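Local structure of putative branched-chain amino acid ABC transporter, periplasmic branched-chain amino acid-binding protein (Pseudomonas protegens Pf-5, 4RU0) at residues A[39-44]-A[52-57]; A[58-63]-A[332-337]. The protein probably binds a branched-chain amino acid or a related small solute in the periplasm and delivers it to an ABC transporter for uptake. All blocks are in the same frame, centred on the assembly; numbering follows the deposited sequence.

Contact 1: residues A[39-44]-A[52-57]; sequences ATYRVG and QVWAGM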
loop_
_atom_site.group_PDB
_atom_site.type_symbol
_atom_site.label_atom_id
_atom_site.label_comp_id
_atom_site.label_asym_id
_atom_site.label_seq_id
_atom_site.Cartn_x
_atom_site.Cartn_y
_atom_site.Cartn_z
ATOM N N ALA A 39 4.492 7.360 -13.111
ATOM C CA ALA A 39 4.693 8.628 -12.422
ATOM C C ALA A 39 5.728 8.443 -11.318
ATOM O O ALA A 39 5.437 7.861 -10.272
ATOM C CB ALA A 39 3.378 9.150 -11.852
ATOM N N THR A 40 6.940 8.932 -11.559
ATOM C CA THR A 40 8.066 8.625 -10.684
ATOM C C THR A 40 8.805 9.871 -10.223
ATOM O O THR A 40 8.729 10.922 -10.864
ATOM C CB THR A 40 9.081 7.695 -11.385
ATOM O OG1 THR A 40 9.650 8.375 -12.511
ATOM C CG2 THR A 40 8.409 6.410 -11.855
ATOM N N TYR A 41 9.515 9.749 -9.106
ATOM C CA TYR A 41 10.429 10.796 -8.677
ATOM C C TYR A 41 11.854 10.260 -8.587
ATOM O O TYR A 41 12.102 9.229 -7.964
ATOM C CB TYR A 41 9.997 11.406 -7.333
ATOM C CG TYR A 41 9.474 10.428 -6.300
ATOM C CD1 TYR A 41 10.339 9.773 -5.429
ATOM C CD2 TYR A 41 8.111 10.188 -6.170
ATOM C CE1 TYR A 41 9.860 8.890 -4.475
ATOM C CE2 TYR A 41 7.625 9.307 -5.221
ATOM C CZ TYR A 41 8.502 8.660 -4.377
ATOM O OH TYR A 41 8.016 7.781 -3.437
ATOM N N ARG A 42 12.781 10.962 -9.233
ATOM C CA ARG A 42 14.195 10.606 -9.183
ATOM C C ARG A 42 15.029 11.798 -8.737
ATOM O O ARG A 42 16.256 11.770 -8.790
ATOM C CB ARG A 42 14.672 10.101 -10.542
ATOM C CG ARG A 42 14.041 8.783 -10.940
ATOM C CD ARG A 42 14.456 8.360 -12.332
ATOM N NE ARG A 42 13.903 7.052 -12.673
ATOM C CZ ARG A 42 14.447 5.897 -12.305
ATOM N NH1 ARG A 42 15.561 5.887 -11.583
ATOM N NH2 ARG A 42 13.878 4.751 -12.661
ATOM N N VAL A 43 14.345 12.845 -8.297
ATOM C CA VAL A 43 14.997 14.045 -7.795
ATOM C C VAL A 43 14.470 14.339 -6.400
ATOM O O VAL A 43 13.292 14.122 -6.122
ATOM C CB VAL A 43 14.747 15.254 -8.722
ATOM C CG1 VAL A 43 15.514 16.479 -8.238
ATOM C CG2 VAL A 43 15.135 14.911 -10.153
ATOM N N GLY A 44 15.337 14.816 -5.515
ATOM C CA GLY A 44 14.909 15.196 -4.181
ATOM C C GLY A 44 15.261 14.185 -3.110
ATOM O O GLY A 44 15.950 13.196 -3.372
ATOM N N GLN A 52 14.109 2.584 -6.060
ATOM C CA GLN A 52 13.968 1.161 -5.783
ATOM C C GLN A 52 12.564 0.678 -6.141
ATOM O O GLN A 52 12.394 -0.432 -6.655
ATOM C CB GLN A 52 14.283 0.870 -4.316
ATOM C CG GLN A 52 15.687 1.274 -3.906
ATOM C CD GLN A 52 15.914 1.151 -2.416
ATOM O OE1 GLN A 52 15.719 0.083 -1.832
ATOM N NE2 GLN A 52 16.315 2.253 -1.786
ATOM N N VAL A 53 11.565 1.519 -5.876
ATOM C CA VAL A 53 10.187 1.210 -6.240
ATOM C C VAL A 53 9.996 1.145 -7.758
ATOM O O VAL A 53 9.401 0.196 -8.276
ATOM C CB VAL A 53 9.199 2.247 -5.672
ATOM C CG1 VAL A 53 7.770 1.839 -5.989
ATOM C CG2 VAL A 53 9.387 2.403 -4.169
ATOM N N TRP A 54 10.497 2.154 -8.469
ATOM C CA TRP A 54 10.319 2.210 -9.919
ATOM C C TRP A 54 11.013 1.029 -10.586
ATOM O O TRP A 54 10.474 0.430 -11.521
ATOM C CB TRP A 54 10.849 3.528 -10.504
ATOM C CG TRP A 54 10.659 4.753 -9.640
ATOM C CD1 TRP A 54 11.557 5.770 -9.465
ATOM C CD2 TRP A 54 9.513 5.091 -8.838
ATOM N NE1 TRP A 54 11.043 6.716 -8.609
ATOM C CE2 TRP A 54 9.793 6.323 -8.210
ATOM C CE3 TRP A 54 8.280 4.476 -8.594
ATOM C CZ2 TRP A 54 8.889 6.946 -7.353
ATOM C CZ3 TRP A 54 7.389 5.093 -7.741
ATOM C CH2 TRP A 54 7.696 6.316 -7.132
ATOM N N ALA A 55 12.200 0.693 -10.089
ATOM C CA ALA A 55 12.974 -0.419 -10.628
ATOM C C ALA A 55 12.212 -1.734 -10.488
ATOM O O ALA A 55 12.343 -2.628 -11.326
ATOM C CB ALA A 55 14.323 -0.508 -9.938
ATOM N N GLY A 56 11.414 -1.842 -9.430
ATOM C CA GLY A 56 10.566 -3.005 -9.230
ATOM C C GLY A 56 9.468 -3.091 -10.277
ATOM O O GLY A 56 9.214 -4.159 -10.838
HETATM N N MSE A 57 8.803 -1.974 -10.507
HETATM C CA MSE A 57 7.775 -1.921 -11.505
HETATM C C MSE A 57 8.347 -2.165 -12.875
HETATM O O MSE A 57 7.787 -2.949 -13.647
HETATM C CB MSE A 57 7.198 -0.520 -11.439
HETATM C CG MSE A 57 6.064 -0.412 -10.436
HETATM SE SE MSE A 57 5.570 1.465 -10.234
HETATM C CE MSE A 57 3.679 1.182 -10.601
#

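Contact 2: residues A[58-63]-A[332-337]; sequences IDYLNY and VNAAVA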
loop_
_atom_site.group_PDB
_atom_site.type_symbol
_atom_site.label_atom_id
_atom_site.label_comp_id
_atom_site.label_asym_id
_atom_site.label_seq_id
_atom_site.Cartn_x
_atom_site.Cartn_y
_atom_site.Cartn_z
ATOM N N ILE A 58 9.460 -1.530 -13.189
ATOM C CA ILE A 58 10.027 -1.699 -14.502
ATOM C C ILE A 58 10.473 -3.138 -14.771
ATOM O O ILE A 58 10.132 -3.696 -15.799
ATOM C CB ILE A 58 11.195 -0.719 -14.729
ATOM C CG1 ILE A 58 10.682 0.716 -14.767
ATOM C CG2 ILE A 58 11.903 -1.022 -16.033
ATOM C CD1 ILE A 58 11.727 1.761 -14.461
ATOM N N ASP A 59 11.175 -3.752 -13.825
ATOM C CA ASP A 59 11.699 -5.082 -14.062
ATOM C C ASP A 59 10.571 -6.057 -14.255
ATOM O O ASP A 59 10.646 -6.925 -15.105
ATOM C CB ASP A 59 12.659 -5.531 -12.964
ATOM C CG ASP A 59 13.932 -4.736 -12.957
ATOM O OD1 ASP A 59 14.674 -4.764 -11.959
ATOM O OD2 ASP A 59 14.203 -4.065 -13.959
ATOM N N TYR A 60 9.517 -5.924 -13.468
ATOM C CA TYR A 60 8.375 -6.807 -13.647
ATOM C C TYR A 60 7.704 -6.608 -15.006
ATOM O O TYR A 60 7.219 -7.563 -15.605
ATOM C CB TYR A 60 7.379 -6.739 -12.503
ATOM C CG TYR A 60 6.296 -7.761 -12.645
ATOM C CD1 TYR A 60 6.569 -9.104 -12.521
ATOM C CD2 TYR A 60 5.009 -7.391 -12.938
ATOM C CE1 TYR A 60 5.578 -10.050 -12.664
ATOM C CE2 TYR A 60 4.018 -8.332 -13.087
ATOM C CZ TYR A 60 4.312 -9.660 -12.947
ATOM O OH TYR A 60 3.328 -10.591 -13.102
ATOM N N LEU A 61 7.645 -5.360 -15.464
ATOM C CA LEU A 61 7.065 -5.066 -16.773
ATOM C C LEU A 61 7.967 -5.620 -17.875
ATOM O O LEU A 61 7.489 -6.164 -18.875
ATOM C CB LEU A 61 6.861 -3.559 -16.966
ATOM C CG LEU A 61 5.797 -2.857 -16.114
ATOM C CD1 LEU A 61 5.792 -1.360 -16.390
ATOM C CD2 LEU A 61 4.421 -3.446 -16.360
ATOM N N ASN A 62 9.273 -5.470 -17.680
ATOM C CA ASN A 62 10.258 -6.009 -18.603
ATOM C C ASN A 62 10.109 -7.521 -18.723
ATOM O O ASN A 62 10.072 -8.073 -19.825
ATOM C CB ASN A 62 11.672 -5.649 -18.138
ATOM C CG ASN A 62 12.542 -5.134 -19.265
ATOM O OD1 ASN A 62 12.405 -5.557 -20.415
ATOM N ND2 ASN A 62 13.437 -4.209 -18.943
ATOM N N TYR A 63 10.007 -8.170 -17.566
ATOM C CA TYR A 63 9.828 -9.613 -17.469
ATOM C C TYR A 63 8.606 -10.099 -18.243
ATOM O O TYR A 63 8.689 -11.056 -19.006
ATOM C CB TYR A 63 9.719 -10.029 -15.993
ATOM C CG TYR A 63 9.244 -11.449 -15.781
ATOM C CD1 TYR A 63 10.135 -12.513 -15.814
ATOM C CD2 TYR A 63 7.902 -11.724 -15.543
ATOM C CE1 TYR A 63 9.701 -13.814 -15.624
ATOM C CE2 TYR A 63 7.462 -13.018 -15.354
ATOM C CZ TYR A 63 8.362 -14.058 -15.394
ATOM O OH TYR A 63 7.920 -15.347 -15.204
ATOM N N VAL A 332 4.618 -5.558 -6.557
ATOM C CA VAL A 332 3.217 -5.816 -6.257
ATOM C C VAL A 332 2.325 -4.763 -6.921
ATOM O O VAL A 332 1.239 -5.072 -7.415
ATOM C CB VAL A 332 2.979 -5.860 -4.730
ATOM C CG1 VAL A 332 1.498 -5.752 -4.398
ATOM C CG2 VAL A 332 3.562 -7.144 -4.160
ATOM N N ASN A 333 2.806 -3.525 -6.949
ATOM C CA ASN A 333 2.110 -2.437 -7.628
ATOM C C ASN A 333 1.912 -2.745 -9.112
ATOM O O ASN A 333 0.832 -2.538 -9.662
ATOM C CB ASN A 333 2.886 -1.127 -7.465
ATOM C CG ASN A 333 1.988 0.090 -7.477
ATOM O OD1 ASN A 333 0.836 0.030 -7.046
ATOM N ND2 ASN A 333 2.511 1.206 -7.978
ATOM N N ALA A 334 2.963 -3.256 -9.748
ATOM C CA ALA A 334 2.936 -3.553 -11.173
ATOM C C ALA A 334 2.084 -4.780 -11.483
ATOM O O ALA A 334 1.406 -4.829 -12.508
ATOM C CB ALA A 334 4.349 -3.749 -11.696
ATOM N N ALA A 335 2.121 -5.768 -10.597
ATOM C CA ALA A 335 1.409 -7.018 -10.822
ATOM C C ALA A 335 -0.105 -6.823 -10.773
ATOM O O ALA A 335 -0.851 -7.458 -11.526
ATOM C CB ALA A 335 1.836 -8.056 -9.803
ATOM N N VAL A 336 -0.549 -5.942 -9.881
ATOM C CA VAL A 336 -1.970 -5.663 -9.712
ATOM C C VAL A 336 -2.562 -5.115 -11.005
ATOM O O VAL A 336 -3.609 -5.568 -11.464
ATOM C CB VAL A 336 -2.210 -4.671 -8.562
ATOM C CG1 VAL A 336 -3.634 -4.140 -8.588
ATOM C CG2 VAL A 336 -1.918 -5.337 -7.237
ATOM N N ALA A 337 -1.869 -4.150 -11.593
ATOM C CA ALA A 337 -2.298 -3.565 -12.849
ATOM C C ALA A 337 -2.280 -4.609 -13.963
ATOM O O ALA A 337 -3.231 -4.712 -14.740
ATOM C CB ALA A 337 -1.415 -2.384 -13.204
#

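Contact 1: residues A[39-44]-A[52-57]
A39 sets its carbonyl O over one face of the W54 indole, 4.2 Å from W54 CH2, where the first beta-alpha-beta unit of this periplasmic binding protein, strand 34-40, helix 47-67 and strand 76-82, turns from strand into helix. T40 comes next and lies over the same face. Its CB sits 3.4 Å from the centroid of the five-membered ring of W54 and almost on the ring normal, a CH-pi contact, while T40 CG2 reaches W54 CD2 at 3.5 Å. With chi1 at 64°, OG1 is turned off the indole and hydrogen-bonded to E80.

Y41 follows with a T-shaped stack: the benzo edge of W54 points into the phenol face, the planes 84° apart and W54 CZ2 above the centre of the phenol ring, 3.4 Å from Y41 CE2. The indole thus backs a ring that belongs to the ligand pocket, and the Y41 hydroxyl makes a weak hydrogen bond to the bound polyether. The contact's single hydrogen bond helps to fix the indole's rotation: W54 NE1 donates to Y41 O at 2.8 Å, nearly straight at 170°, with the acceptor in the ring plane but the donor above the plane of the carbonyl. R42 then runs back alongside W54, whose CD1 edge points at one face of the steeply inclined guanidinium; salt bridges to E80 and D315 hold that group, and R42 NH2 ends 3.9 Å from W54 CB.

Contact 2: residues A[58-63]-A[332-337]
Y60 lays one side of its ring against A334 and A335, so that an aromatic side chain on helix 47-67 packs against two small residues on helix 325-348. Its CG is anti to the backbone N (chi1 -174°), which carries the ring across to the second helix. There CD2 meets the methyl of A334, with Y60 CD2 3.9 Å from A334 CB. One atom farther along the ring, Y60 CE2 comes within 3.7 Å of A335 CA and also touches the A335 methyl. The approach is oblique, and no hydrogen bond crosses between the two segments: the contact is apolar packing. Because both alanines end at CB, the ring can come right down to the backbone of the helix, and the CA atoms of Y60 and A334 are 6.8 Å apart. With an alanine here, the A334 and A335 methyls would probably lose the ring that covers them, and a gap is likely to open between the two helices. Around this pair, Y60 also touches I300 on helix 299-309, and D59 is hydrogen-bonded to Y327 near the start of helix 325-348. I58 and L61 pack on strands 34-40 and 76-82, and A337 of the partner helix also touches F36 of strand 34-40, so both helices meet that parallel sheet.

Overall arrangement
Following the chain from the N terminus, contact 1 closes first: with seven residues between its two segments, most of them already in helix 47-67, the chain folds back on the end of strand 34-40. Contact 2 opens directly afterwards on the same helix and closes only after a further 268 residues, when helix 325-348 returns beside it. The two are therefore in series, neither nested nor crossed, with centres about 13 Å apart. Helix 47-67 is their shared element, its earlier turns serving the pocket side and its later turns the long-range helix pairing. They meet where M57 CA lies 3.9 Å from A334 CB. Together they illustrate how one helix can link a local beta-alpha-beta unit to a distant part of the chain.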